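Local coordinates for protein porphyranase B (Zobellia galactanivorans, PDB 3JUU) that hydrolyses the sulfated red-algal polysaccharide porphyran, cutting between beta-D-galactopyranose and alpha-L-galactopyranose-6-sulfate, as a family 16 glycoside hydrolase, at residues Ser123-Ile128 with Leu144-Ser149; Met167-His172 with Ile214-Asp219; Glu113-Lys118 with Ser259-Thr264; Lys118-Ser123 with Gly254-Ser259. All coordinates share one frame; numbering follows the deposited sequence.

Interaction 1 of 4, residues Ser123-Ile128 with Leu144-Ser149; sequences STFWLI and LDIQES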
loop_
_atom_site.group_PDB
_atom_site.type_symbol
_atom_site.label_atom_id
_atom_site.label_comp_id
_atom_site.label_asym_id
_atom_site.label_seq_id
_atom_site.Cartn_x
_atom_site.Cartn_y
_atom_site.Cartn_z
ATOM N N SER A 123 -0.712 -4.169 -6.803
ATOM C CA SER A 123 0.386 -4.291 -5.832
ATOM C C SER A 123 0.504 -2.941 -5.119
ATOM O O SER A 123 0.662 -1.951 -5.818
ATOM C CB SER A 123 1.687 -4.521 -6.582
ATOM O OG SER A 123 1.658 -5.773 -7.250
ATOM N N THR A 124 0.290 -2.895 -3.790
ATOM C CA THR A 124 0.057 -1.613 -3.146
ATOM C C THR A 124 0.802 -1.496 -1.839
ATOM O O THR A 124 1.166 -2.533 -1.176
ATOM C CB THR A 124 -1.454 -1.387 -2.871
ATOM O OG1 THR A 124 -1.918 -2.308 -1.860
ATOM C CG2 THR A 124 -2.330 -1.577 -4.180
ATOM N N PHE A 125 0.979 -0.252 -1.420
ATOM C CA PHE A 125 1.610 0.018 -0.126
ATOM C C PHE A 125 1.002 1.362 0.326
ATOM O O PHE A 125 1.081 2.346 -0.467
ATOM C CB PHE A 125 3.108 0.228 -0.369
ATOM C CG PHE A 125 3.894 0.545 0.889
ATOM C CD1 PHE A 125 3.743 -0.235 2.068
ATOM C CD2 PHE A 125 4.790 1.648 0.928
ATOM C CE1 PHE A 125 4.498 0.075 3.227
ATOM C CE2 PHE A 125 5.562 1.951 2.083
ATOM C CZ PHE A 125 5.401 1.214 3.239
ATOM N N TRP A 126 0.357 1.385 1.498
ATOM C CA TRP A 126 -0.489 2.546 1.879
ATOM C C TRP A 126 -0.757 2.593 3.371
ATOM O O TRP A 126 -0.396 1.620 4.101
ATOM C CB TRP A 126 -1.772 2.661 1.025
ATOM C CG TRP A 126 -2.647 1.378 0.910
ATOM C CD1 TRP A 126 -2.296 0.239 0.224
ATOM C CD2 TRP A 126 -3.928 1.130 1.502
ATOM N NE1 TRP A 126 -3.343 -0.683 0.317
ATOM C CE2 TRP A 126 -4.345 -0.160 1.081
ATOM C CE3 TRP A 126 -4.819 1.919 2.278
ATOM C CZ2 TRP A 126 -5.559 -0.773 1.503
ATOM C CZ3 TRP A 126 -6.065 1.359 2.670
ATOM C CH2 TRP A 126 -6.443 0.000 2.256
ATOM N N LEU A 127 -1.394 3.693 3.803
ATOM C CA LEU A 127 -1.714 3.919 5.225
ATOM C C LEU A 127 -3.160 4.288 5.252
ATOM O O LEU A 127 -3.629 5.014 4.349
ATOM C CB LEU A 127 -0.903 5.177 5.744
ATOM C CG LEU A 127 0.588 4.824 5.997
ATOM C CD1 LEU A 127 1.565 6.040 5.893
ATOM C CD2 LEU A 127 0.681 4.200 7.396
ATOM N N ILE A 128 -3.892 3.874 6.282
ATOM C CA ILE A 128 -5.262 4.373 6.441
ATOM C C ILE A 128 -5.515 4.462 7.946
ATOM O O ILE A 128 -4.949 3.707 8.713
ATOM C CB ILE A 128 -6.293 3.465 5.614
ATOM C CG1 ILE A 128 -7.692 4.082 5.571
ATOM C CG2 ILE A 128 -6.340 2.015 6.237
ATOM C CD1 ILE A 128 -8.646 3.444 4.646
ATOM N N LEU A 144 -3.674 7.418 2.881
ATOM C CA LEU A 144 -2.431 7.915 2.252
ATOM C C LEU A 144 -1.838 6.727 1.423
ATOM O O LEU A 144 -1.266 5.793 1.945
ATOM C CB LEU A 144 -1.460 8.394 3.388
ATOM C CG LEU A 144 -0.293 9.341 2.977
ATOM C CD1 LEU A 144 0.582 9.643 4.183
ATOM C CD2 LEU A 144 0.545 8.755 1.807
ATOM N N ASP A 145 -2.029 6.785 0.108
ATOM C CA ASP A 145 -1.511 5.744 -0.821
ATOM C C ASP A 145 -0.107 6.073 -1.306
ATOM O O ASP A 145 0.125 7.110 -1.953
ATOM C CB ASP A 145 -2.486 5.642 -2.008
ATOM C CG ASP A 145 -3.897 5.339 -1.526
ATOM O OD1 ASP A 145 -4.082 4.278 -0.863
ATOM O OD2 ASP A 145 -4.790 6.181 -1.731
ATOM N N ILE A 146 0.832 5.181 -1.007
ATOM C CA ILE A 146 2.201 5.482 -1.287
ATOM C C ILE A 146 2.495 4.962 -2.680
ATOM O O ILE A 146 3.052 5.680 -3.553
ATOM C CB ILE A 146 3.138 4.888 -0.199
ATOM C CG1 ILE A 146 2.720 5.399 1.130
ATOM C CG2 ILE A 146 4.663 5.146 -0.556
ATOM C CD1 ILE A 146 3.191 4.594 2.241
ATOM N N GLN A 147 2.101 3.689 -2.950
ATOM C CA GLN A 147 2.175 3.209 -4.310
ATOM C C GLN A 147 0.968 2.299 -4.582
ATOM O O GLN A 147 0.621 1.432 -3.757
ATOM C CB GLN A 147 3.502 2.433 -4.566
ATOM C CG GLN A 147 3.593 1.566 -5.811
ATOM C CD GLN A 147 3.506 2.346 -7.133
ATOM O OE1 GLN A 147 2.827 3.378 -7.193
ATOM N NE2 GLN A 147 4.193 1.867 -8.201
ATOM N N GLU A 148 0.329 2.494 -5.723
ATOM C CA GLU A 148 -0.662 1.517 -6.215
ATOM C C GLU A 148 -0.268 1.227 -7.649
ATOM O O GLU A 148 0.074 2.129 -8.408
ATOM C CB GLU A 148 -2.097 2.059 -6.189
ATOM C CG GLU A 148 -2.611 2.281 -4.776
ATOM C CD GLU A 148 -3.987 2.849 -4.765
ATOM O OE1 GLU A 148 -4.923 2.022 -4.993
ATOM O OE2 GLU A 148 -4.103 4.093 -4.534
ATOM N N SER A 149 -0.239 -0.052 -7.989
ATOM C CA SER A 149 0.216 -0.466 -9.326
ATOM C C SER A 149 -0.668 -1.619 -9.761
ATOM O O SER A 149 -1.319 -2.246 -8.910
ATOM C CB SER A 149 1.725 -0.936 -9.235
ATOM O OG SER A 149 2.148 -1.207 -10.595
#
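I146 meets F125 with nearly every atom of its side chain, because the backbone at I146 leaves the regular strand and turns this side chain toward the neighbouring one. Its CB lies 3.3 Å from F125 O. With CG1 anti to the carbonyl carbon (chi1 -56°), the longer branch is carried across to the phenylalanine ring: CG1 still neighbours F125 O, and the terminal CD1 comes to 3.6 Å from F125 CE2, with CD2 equally near. The other branch, CG2, approaches F125 CD2, and CD1 also brushes L127 CD1 at 4.3 Å. The two side chains cross obliquely.

The cause is a classic beta bulge. I146 and Q147 both face F125, and F125 O accepts from both their amides, 2.9 Å from I146 N and 3.0 Å from Q147 N, each in the carbonyl plane; the register moves by one residue between F125 and W126. This is the antiparallel pairing of strands 122-128 and 141-150 in the family 16 jelly roll; here the bulge falls between E143, the probable nucleophile, and E148, the probable proton donor, as in the bulged members of the family. E148 points to the face shared with T124 and W126, its CG 3.9 Å from T124 CG2, and its OE1 is bonded to Y245. On the same face D145 OD1 sits 3.4 Å from W126 CB, the carboxylate turned 51° from the indole plane, and it also lies near E143.

Interaction 2 of 4, residues Met167-His172 with Ile214-Asp219; sequences MNSNTH and IIFFLD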
loop_
_atom_site.group_PDB
_atom_site.type_symbol
_atom_site.label_atom_id
_atom_site.label_comp_id
_atom_site.label_asym_id
_atom_site.label_seq_id
_atom_site.Cartn_x
_atom_site.Cartn_y
_atom_site.Cartn_z
ATOM N N MET A 167 4.894 5.492 -10.359
ATOM C CA MET A 167 4.494 5.555 -8.943
ATOM C C MET A 167 3.228 6.403 -8.861
ATOM O O MET A 167 3.216 7.590 -9.197
ATOM C CB MET A 167 5.612 6.197 -8.084
ATOM C CG MET A 167 5.275 6.129 -6.591
ATOM S SD MET A 167 6.703 6.892 -5.703
ATOM C CE MET A 167 6.095 6.954 -4.043
ATOM N N ASN A 168 2.143 5.787 -8.426
ATOM C CA ASN A 168 0.838 6.383 -8.388
ATOM C C ASN A 168 0.538 6.551 -6.922
ATOM O O ASN A 168 0.314 5.538 -6.222
ATOM C CB ASN A 168 -0.135 5.327 -8.968
ATOM C CG ASN A 168 0.162 5.085 -10.408
ATOM O OD1 ASN A 168 0.241 6.031 -11.169
ATOM N ND2 ASN A 168 0.428 3.839 -10.764
ATOM N N SER A 169 0.564 7.813 -6.441
ATOM C CA SER A 169 0.382 8.088 -5.002
ATOM C C SER A 169 -0.859 8.919 -4.843
ATOM O O SER A 169 -1.387 9.509 -5.854
ATOM C CB SER A 169 1.561 8.894 -4.458
ATOM O OG SER A 169 2.810 8.177 -4.702
ATOM N N ASN A 170 -1.438 8.892 -3.655
ATOM C CA ASN A 170 -2.722 9.586 -3.469
ATOM C C ASN A 170 -2.988 9.929 -2.037
ATOM O O ASN A 170 -2.334 9.409 -1.103
ATOM C CB ASN A 170 -3.888 8.731 -4.072
ATOM C CG ASN A 170 -5.001 9.597 -4.706
ATOM O OD1 ASN A 170 -5.283 10.696 -4.226
ATOM N ND2 ASN A 170 -5.665 9.072 -5.735
ATOM N N THR A 171 -3.920 10.863 -1.816
ATOM C CA THR A 171 -4.330 11.190 -0.404
ATOM C C THR A 171 -5.842 11.388 -0.492
ATOM O O THR A 171 -6.318 12.054 -1.403
ATOM C CB THR A 171 -3.625 12.486 0.182
ATOM O OG1 THR A 171 -3.873 13.577 -0.722
ATOM C CG2 THR A 171 -1.990 12.304 0.325
ATOM N N HIS A 172 -6.606 10.765 0.386
ATOM C CA HIS A 172 -8.044 10.824 0.306
ATOM C C HIS A 172 -8.614 11.266 1.628
ATOM O O HIS A 172 -8.154 10.801 2.670
ATOM C CB HIS A 172 -8.661 9.430 0.051
ATOM C CG HIS A 172 -8.211 8.808 -1.225
ATOM N ND1 HIS A 172 -8.674 9.236 -2.452
ATOM C CD2 HIS A 172 -7.298 7.836 -1.482
ATOM C CE1 HIS A 172 -8.146 8.486 -3.403
ATOM N NE2 HIS A 172 -7.305 7.633 -2.843
ATOM N N ILE A 214 2.748 16.125 2.871
ATOM C CA ILE A 214 3.016 14.707 2.623
ATOM C C ILE A 214 4.026 14.750 1.495
ATOM O O ILE A 214 3.741 15.360 0.488
ATOM C CB ILE A 214 1.710 14.003 2.161
ATOM C CG1 ILE A 214 0.530 14.183 3.181
ATOM C CG2 ILE A 214 1.991 12.528 1.747
ATOM C CD1 ILE A 214 0.683 13.482 4.475
ATOM N N ILE A 215 5.165 14.076 1.628
ATOM C CA ILE A 215 6.214 14.161 0.633
ATOM C C ILE A 215 6.583 12.774 0.166
ATOM O O ILE A 215 6.935 11.949 0.965
ATOM C CB ILE A 215 7.489 14.866 1.220
ATOM C CG1 ILE A 215 7.118 16.307 1.581
ATOM C CG2 ILE A 215 8.597 14.908 0.170
ATOM C CD1 ILE A 215 6.883 16.519 2.988
ATOM N N PHE A 216 6.472 12.547 -1.128
ATOM C CA PHE A 216 6.665 11.158 -1.660
ATOM C C PHE A 216 8.066 10.989 -2.220
ATOM O O PHE A 216 8.595 11.917 -2.855
ATOM C CB PHE A 216 5.637 10.877 -2.784
ATOM C CG PHE A 216 4.224 10.763 -2.260
ATOM C CD1 PHE A 216 3.837 9.612 -1.553
ATOM C CD2 PHE A 216 3.307 11.796 -2.477
ATOM C CE1 PHE A 216 2.561 9.541 -0.981
ATOM C CE2 PHE A 216 1.980 11.702 -1.991
ATOM C CZ PHE A 216 1.625 10.546 -1.262
ATOM N N PHE A 217 8.663 9.796 -2.031
ATOM C CA PHE A 217 10.024 9.494 -2.538
ATOM C C PHE A 217 9.976 8.217 -3.330
ATOM O O PHE A 217 9.235 7.239 -2.991
ATOM C CB PHE A 217 10.942 9.192 -1.339
ATOM C CG PHE A 217 11.356 10.433 -0.614
ATOM C CD1 PHE A 217 12.620 10.945 -0.825
ATOM C CD2 PHE A 217 10.413 11.114 0.248
ATOM C CE1 PHE A 217 13.026 12.131 -0.196
ATOM C CE2 PHE A 217 10.840 12.287 0.935
ATOM C CZ PHE A 217 12.136 12.785 0.649
ATOM N N LEU A 218 10.807 8.181 -4.346
ATOM C CA LEU A 218 11.000 6.976 -5.215
ATOM C C LEU A 218 12.466 6.689 -5.346
ATOM O O LEU A 218 13.240 7.588 -5.735
ATOM C CB LEU A 218 10.366 7.187 -6.627
ATOM C CG LEU A 218 10.609 6.088 -7.645
ATOM C CD1 LEU A 218 10.038 4.681 -7.077
ATOM C CD2 LEU A 218 10.082 6.498 -9.069
ATOM N N ASP A 219 12.879 5.468 -4.933
ATOM C CA ASP A 219 14.298 5.013 -5.046
ATOM C C ASP A 219 15.222 6.054 -4.397
ATOM O O ASP A 219 16.252 6.421 -4.969
ATOM C CB ASP A 219 14.645 4.780 -6.504
ATOM C CG ASP A 219 13.765 3.687 -7.106
ATOM O OD1 ASP A 219 13.475 2.751 -6.309
ATOM O OD2 ASP A 219 13.434 3.794 -8.304
#
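M167-H172 and I214-D219 face each other without a backbone bond: the strand axes come no closer than 9.3 Å and run nearly antiparallel, 165° between their directions. The nearest CA pairs, M167 with L218 and S169 with F216, are 7.6 and 7.8 Å apart, a spacing filled by side chains.

S169 and F216 meet face-on. S169 CB stands 3.5 Å from the F216 ring centroid and only 7° off the ring normal, a CH-pi contact over the middle of the ring. The F216 side chain leaves its strand toward the partner, and with CG anti to the carbonyl carbon (chi1 -70°) the ring lies under S169. T171 CG2 comes to the ring edge near CZ, and also touches I214 CG2 at 4.2 Å. M167 reaches across with an extended chain: its CE lies 3.3 Å from F217 O and 4.1 Å from F216 CB, while SD passes L218 CB at 3.8 Å, the two side chains sliding past each other in opposite directions. An alanine at F216 would remove the ring under S169 CB and is likely to open a gap between the strands, with T171 CG2 losing its edge contact.

The hydroxyls of S169 and T171 find their bonds elsewhere, on I146 O and S187 O, and the L144 and V206 side chains also pack on F216. Strand 166-174 and strand 213-218 are thus joined here inside the beta-sandwich largely by apolar and CH-pi contacts. With no hydrogen bond across the contact, its cohesion depends on shape and dispersion, and the two hydroxyls are satisfied by neighbouring strands instead.

Interaction 3 of 4, residues Glu113-Lys118 with Ser259-Thr264; sequences EMKANK and SKEDRT. With SO4 (sulfate ion), chain F.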
loop_
_atom_site.group_PDB
_atom_site.type_symbol
_atom_site.label_atom_id
_atom_site.label_comp_id
_atom_site.label_asym_id
_atom_site.label_seq_id
_atom_site.Cartn_x
_atom_site.Cartn_y
_atom_site.Cartn_z
ATOM N N GLU A 113 10.427 -1.843 -0.090
ATOM C CA GLU A 113 11.036 -2.162 -1.325
ATOM C C GLU A 113 10.167 -3.245 -1.959
ATOM O O GLU A 113 10.076 -4.346 -1.395
ATOM C CB GLU A 113 12.493 -2.702 -1.118
ATOM C CG GLU A 113 13.191 -2.960 -2.438
ATOM C CD GLU A 113 14.663 -3.244 -2.216
ATOM O OE1 GLU A 113 14.996 -4.287 -1.646
ATOM O OE2 GLU A 113 15.481 -2.389 -2.551
ATOM N N MET A 114 9.572 -2.943 -3.115
ATOM C CA MET A 114 8.526 -3.828 -3.641
ATOM C C MET A 114 8.756 -4.048 -5.131
ATOM O O MET A 114 9.120 -3.096 -5.884
ATOM C CB MET A 114 7.122 -3.195 -3.354
ATOM C CG MET A 114 5.871 -4.005 -3.801
ATOM S SD MET A 114 4.319 -3.034 -4.016
ATOM C CE MET A 114 5.174 -3.329 -5.460
ATOM N N LYS A 115 8.480 -5.270 -5.567
ATOM C CA LYS A 115 8.343 -5.536 -6.993
ATOM C C LYS A 115 6.909 -5.975 -7.231
ATOM O O LYS A 115 6.378 -6.867 -6.506
ATOM C CB LYS A 115 9.359 -6.623 -7.438
ATOM C CG LYS A 115 9.113 -7.120 -8.836
ATOM C CD LYS A 115 9.986 -8.374 -9.208
ATOM C CE LYS A 115 11.382 -8.092 -9.470
ATOM N NZ LYS A 115 12.007 -9.470 -9.673
ATOM N N ALA A 116 6.255 -5.362 -8.199
ATOM C CA ALA A 116 4.850 -5.659 -8.388
ATOM C C ALA A 116 4.665 -7.035 -9.052
ATOM O O ALA A 116 5.608 -7.565 -9.737
ATOM C CB ALA A 116 4.147 -4.548 -9.271
ATOM N N ASN A 117 3.473 -7.605 -8.851
ATOM C CA ASN A 117 3.077 -8.777 -9.672
ATOM C C ASN A 117 2.789 -8.331 -11.079
ATOM O O ASN A 117 2.442 -7.194 -11.297
ATOM C CB ASN A 117 1.949 -9.608 -9.036
ATOM C CG ASN A 117 0.602 -8.909 -9.067
ATOM O OD1 ASN A 117 0.034 -8.702 -10.149
ATOM N ND2 ASN A 117 0.066 -8.601 -7.902
ATOM N N LYS A 118 2.900 -9.249 -12.036
ATOM C CA LYS A 118 2.658 -9.001 -13.461
ATOM C C LYS A 118 1.229 -9.438 -13.915
ATOM O O LYS A 118 1.024 -9.972 -15.029
ATOM C CB LYS A 118 3.716 -9.820 -14.219
ATOM C CG LYS A 118 3.825 -9.405 -15.671
ATOM C CD LYS A 118 5.073 -10.208 -16.293
ATOM C CE LYS A 118 5.176 -9.814 -17.752
ATOM N NZ LYS A 118 6.250 -10.551 -18.454
ATOM N N SER A 259 3.714 -17.553 -14.212
ATOM C CA SER A 259 4.499 -18.261 -13.185
ATOM C C SER A 259 4.192 -17.782 -11.760
ATOM O O SER A 259 3.597 -16.697 -11.565
ATOM C CB SER A 259 5.976 -18.021 -13.457
ATOM O OG SER A 259 6.273 -16.642 -13.239
ATOM N N LYS A 260 4.594 -18.555 -10.749
ATOM C CA LYS A 260 4.355 -18.109 -9.345
ATOM C C LYS A 260 5.026 -16.749 -9.169
ATOM O O LYS A 260 4.436 -15.809 -8.569
ATOM C CB LYS A 260 4.829 -19.083 -8.303
ATOM C CG LYS A 260 4.172 -18.835 -6.918
ATOM C CD LYS A 260 4.785 -19.648 -5.833
ATOM C CE LYS A 260 4.139 -19.286 -4.515
ATOM N NZ LYS A 260 4.535 -20.307 -3.516
ATOM N N GLU A 261 6.243 -16.599 -9.704
ATOM C CA GLU A 261 6.939 -15.290 -9.557
ATOM C C GLU A 261 6.132 -14.133 -10.189
ATOM O O GLU A 261 5.968 -13.098 -9.600
ATOM C CB GLU A 261 8.313 -15.367 -10.216
ATOM C CG GLU A 261 9.217 -14.102 -9.962
ATOM C CD GLU A 261 9.593 -13.832 -8.442
ATOM O OE1 GLU A 261 9.265 -14.601 -7.455
ATOM O OE2 GLU A 261 10.255 -12.777 -8.254
ATOM N N ASP A 262 5.650 -14.337 -11.386
ATOM C CA ASP A 262 4.808 -13.330 -12.084
ATOM C C ASP A 262 3.518 -13.082 -11.306
ATOM O O ASP A 262 3.037 -11.923 -11.310
ATOM C CB ASP A 262 4.396 -13.781 -13.449
ATOM C CG ASP A 262 5.530 -13.698 -14.481
ATOM O OD1 ASP A 262 6.602 -13.181 -14.131
ATOM O OD2 ASP A 262 5.249 -14.104 -15.630
ATOM N N ARG A 263 2.978 -14.096 -10.582
ATOM C CA ARG A 263 1.737 -13.853 -9.773
ATOM C C ARG A 263 2.000 -13.273 -8.399
ATOM O O ARG A 263 1.054 -13.006 -7.670
ATOM C CB ARG A 263 0.937 -15.182 -9.622
ATOM C CG ARG A 263 0.298 -15.494 -10.981
ATOM C CD ARG A 263 -0.526 -16.851 -10.942
ATOM N NE ARG A 263 0.354 -18.027 -10.637
ATOM C CZ ARG A 263 0.459 -18.715 -9.478
ATOM N NH1 ARG A 263 -0.144 -18.408 -8.314
ATOM N NH2 ARG A 263 1.282 -19.784 -9.479
ATOM N N THR A 264 3.269 -13.008 -8.060
ATOM C CA THR A 264 3.637 -12.664 -6.701
ATOM C C THR A 264 4.089 -11.199 -6.616
ATOM O O THR A 264 4.911 -10.791 -7.406
ATOM C CB THR A 264 4.750 -13.567 -6.170
ATOM O OG1 THR A 264 4.178 -14.904 -6.094
ATOM C CG2 THR A 264 5.294 -13.104 -4.723
HETATM S S SO4 F . 0.543 -21.311 -6.041
HETATM O O1 SO4 F . 1.326 -21.773 -7.207
HETATM O O2 SO4 F . 1.458 -21.490 -4.897
HETATM O O3 SO4 F . 0.081 -19.912 -6.093
HETATM O O4 SO4 F . -0.633 -22.184 -5.842
HETATM O O HOH W 1 6.455 -10.068 -10.212
HETATM O O HOH W 2 6.474 -13.107 -17.561
#
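K118 N donates to D262 O at 2.8 Å, a nearly straight bond (160° at the hydrogen) that lies in the carbonyl plane and is the one direct hydrogen bond between 113-118 and 259-264. N117 CB packs against the same oxygen at 3.4 Å. Side by side and pointing the same way, the K118 and D262 side chains then run outward, K118 CD 4.0 Å from D262 OD2. Their charged ends do not meet directly: a water accepts from K118 NZ at 2.7 Å and donates to D262 OD2, so the lysine and the carboxylate are joined through it. K115 and E261 cross at about a right angle. The bend of the lysine at chi3 (-75°) and that of the glutamate at chi2 leave K115 NZ 4.0 Å from E261 OE2, an attraction of opposite charges beyond salt-bridge range.

N117 is also held from its far end, where OD1 is bonded to T119 OG1 and ND2 to T265 OG1. On the helix, the R263 side chain leaves the backbone away from 113-118, and its guanidinium holds a sulfate, probably from the crystallisation liquor, through two of its nitrogens: NH1 to O3 at 2.7 Å and NH2 to O1 at 3.0 Å, with the sulfur in the guanidinium plane. K260 runs alongside the same anion. NH1 has a second partner in T78 O.

The short, weakly bonded helix 260-263 opens with an N-cap: S259 OG accepts from D262 N at 3.0 Å. This capped turn leads directly into strand 264-276, which pairs with strand 108-115 in the beta-sandwich.

Interaction 4 of 4, residues Lys118-Ser123 with Gly254-Ser259; sequences KTFMSS and GGMTGS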
loop_
_atom_site.group_PDB
_atom_site.type_symbol
_atom_site.label_atom_id
_atom_site.label_comp_id
_atom_site.label_asym_id
_atom_site.label_seq_id
_atom_site.Cartn_x
_atom_site.Cartn_y
_atom_site.Cartn_z
ATOM N N LYS A 118 2.900 -9.249 -12.036
ATOM C CA LYS A 118 2.658 -9.001 -13.461
ATOM C C LYS A 118 1.229 -9.438 -13.915
ATOM O O LYS A 118 1.024 -9.972 -15.029
ATOM C CB LYS A 118 3.716 -9.820 -14.219
ATOM C CG LYS A 118 3.825 -9.405 -15.671
ATOM C CD LYS A 118 5.073 -10.208 -16.293
ATOM C CE LYS A 118 5.176 -9.814 -17.752
ATOM N NZ LYS A 118 6.250 -10.551 -18.454
ATOM N N THR A 119 0.240 -9.219 -13.064
ATOM C CA THR A 119 -1.157 -9.612 -13.342
ATOM C C THR A 119 -2.093 -8.391 -13.313
ATOM O O THR A 119 -1.677 -7.247 -13.027
ATOM C CB THR A 119 -1.759 -10.624 -12.307
ATOM O OG1 THR A 119 -2.196 -9.930 -11.120
ATOM C CG2 THR A 119 -0.720 -11.697 -11.901
ATOM N N PHE A 120 -3.336 -8.627 -13.666
ATOM C CA PHE A 120 -4.319 -7.515 -13.622
ATOM C C PHE A 120 -4.680 -7.041 -12.207
ATOM O O PHE A 120 -5.399 -5.995 -12.082
ATOM C CB PHE A 120 -5.614 -7.977 -14.368
ATOM C CG PHE A 120 -6.494 -8.927 -13.561
ATOM C CD1 PHE A 120 -7.705 -8.462 -13.000
ATOM C CD2 PHE A 120 -6.169 -10.284 -13.423
ATOM C CE1 PHE A 120 -8.542 -9.283 -12.244
ATOM C CE2 PHE A 120 -7.013 -11.150 -12.718
ATOM C CZ PHE A 120 -8.210 -10.664 -12.086
ATOM N N MET A 121 -4.245 -7.778 -11.166
ATOM C CA MET A 121 -4.497 -7.440 -9.749
ATOM C C MET A 121 -3.404 -6.493 -9.234
ATOM O O MET A 121 -2.404 -6.323 -9.855
ATOM C CB MET A 121 -4.576 -8.733 -8.885
ATOM C CG MET A 121 -5.819 -9.504 -9.337
ATOM S SD MET A 121 -6.077 -11.087 -8.467
ATOM C CE MET A 121 -6.307 -10.608 -6.697
ATOM N N SER A 122 -3.731 -5.766 -8.176
ATOM C CA SER A 122 -2.891 -4.675 -7.717
ATOM C C SER A 122 -1.635 -5.121 -6.964
ATOM O O SER A 122 -1.482 -6.326 -6.539
ATOM C CB SER A 122 -3.768 -3.790 -6.795
ATOM O OG SER A 122 -3.898 -4.413 -5.504
ATOM N N SER A 123 -0.712 -4.169 -6.803
ATOM C CA SER A 123 0.386 -4.291 -5.832
ATOM C C SER A 123 0.504 -2.941 -5.119
ATOM O O SER A 123 0.662 -1.951 -5.818
ATOM C CB SER A 123 1.687 -4.521 -6.582
ATOM O OG SER A 123 1.658 -5.773 -7.250
ATOM N N GLY A 254 -8.609 -15.529 -17.742
ATOM C CA GLY A 254 -8.663 -15.524 -16.279
ATOM C C GLY A 254 -7.512 -14.760 -15.590
ATOM O O GLY A 254 -7.595 -14.501 -14.386
ATOM N N GLY A 255 -6.434 -14.481 -16.302
ATOM C CA GLY A 255 -5.383 -13.581 -15.818
ATOM C C GLY A 255 -4.388 -14.263 -14.890
ATOM O O GLY A 255 -3.424 -13.611 -14.423
ATOM N N MET A 256 -4.536 -15.578 -14.650
ATOM C CA MET A 256 -3.679 -16.278 -13.683
ATOM C C MET A 256 -2.768 -17.390 -14.265
ATOM O O MET A 256 -2.334 -18.298 -13.520
ATOM C CB MET A 256 -4.563 -16.874 -12.573
ATOM C CG MET A 256 -5.314 -15.781 -11.736
ATOM S SD MET A 256 -4.075 -14.887 -10.707
ATOM C CE MET A 256 -4.432 -13.122 -11.216
ATOM N N THR A 257 -2.440 -17.288 -15.548
ATOM C CA THR A 257 -1.592 -18.294 -16.230
ATOM C C THR A 257 -0.091 -18.044 -15.989
ATOM O O THR A 257 0.754 -18.870 -16.379
ATOM C CB THR A 257 -1.806 -18.287 -17.774
ATOM O OG1 THR A 257 -1.379 -17.013 -18.344
ATOM C CG2 THR A 257 -3.260 -18.487 -18.040
ATOM N N GLY A 258 0.264 -16.925 -15.361
ATOM C CA GLY A 258 1.695 -16.604 -15.136
ATOM C C GLY A 258 2.382 -17.570 -14.182
ATOM O O GLY A 258 1.745 -18.282 -13.365
ATOM N N SER A 259 3.714 -17.553 -14.212
ATOM C CA SER A 259 4.499 -18.261 -13.185
ATOM C C SER A 259 4.192 -17.782 -11.760
ATOM O O SER A 259 3.597 -16.697 -11.565
ATOM C CB SER A 259 5.976 -18.021 -13.457
ATOM O OG SER A 259 6.273 -16.642 -13.239
HETATM O O HOH W 3 -3.464 -10.939 -15.273
#
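F120 has CG between its backbone N and carbonyl carbon (chi1 77°), and M256 bends at chi2 (-70°) and again at chi3; together these turns bring the M256 methyl up to the phenylalanine, CE to F120 CE2 at 3.6 Å. The two side chains cross at about a right angle. The same methyl touches T119 CB and M121 SD, each at 3.8 Å, so three consecutive residues of 118-123 close round one carbon.

T119 OG1 accepts from M121 N at 3.0 Å, which makes an ST turn that fixes the bend of the chain just before strand 122-128, and N117 OD1 bonds the same hydroxyl. A valine in place of T119 would lack the hydroxyl and would probably leave M121 N without this acceptor and N117 OD1 without its mate, setting the turn free to shift.

A water links the backbones, accepting from F120 N at 2.8 Å and donating to G255 O at 2.8 Å; it lies at the edge of the F120 ring, in its plane. G255 CA passes 4.2 Å from F120 CD2, and a side chain on G255 would collide with that atom, besides its positive phi favouring glycine. Beyond the two segments, H94 meets F120 edge-to-face and is hydrogen-bonded through NE2 to G254 O.

The four contacts follow the chain in a nested order: interactions 1 and 2 fall inside the span closed by interaction 4, which itself lies within that closed by interaction 3. Interactions 1 and 2, with centres about 8 Å apart, use neighbouring strands, 141-150 and 166-174; Q147 OE1 and N168 N are 2.8 Å apart, a probable hydrogen bond. Interactions 3 and 4, also about 8 Å apart, share K118 and S259, and R263 NE reaches G258 O at 3.1 Å. S123 OG, 3.0 Å from N117 N, ties interaction 1 to interaction 3. Interaction 1 holds the probable proton donor E148, whereas M121 of interaction 4 lies about 6 Å from E243, a probable substrate-binding residue, side chain to side chain.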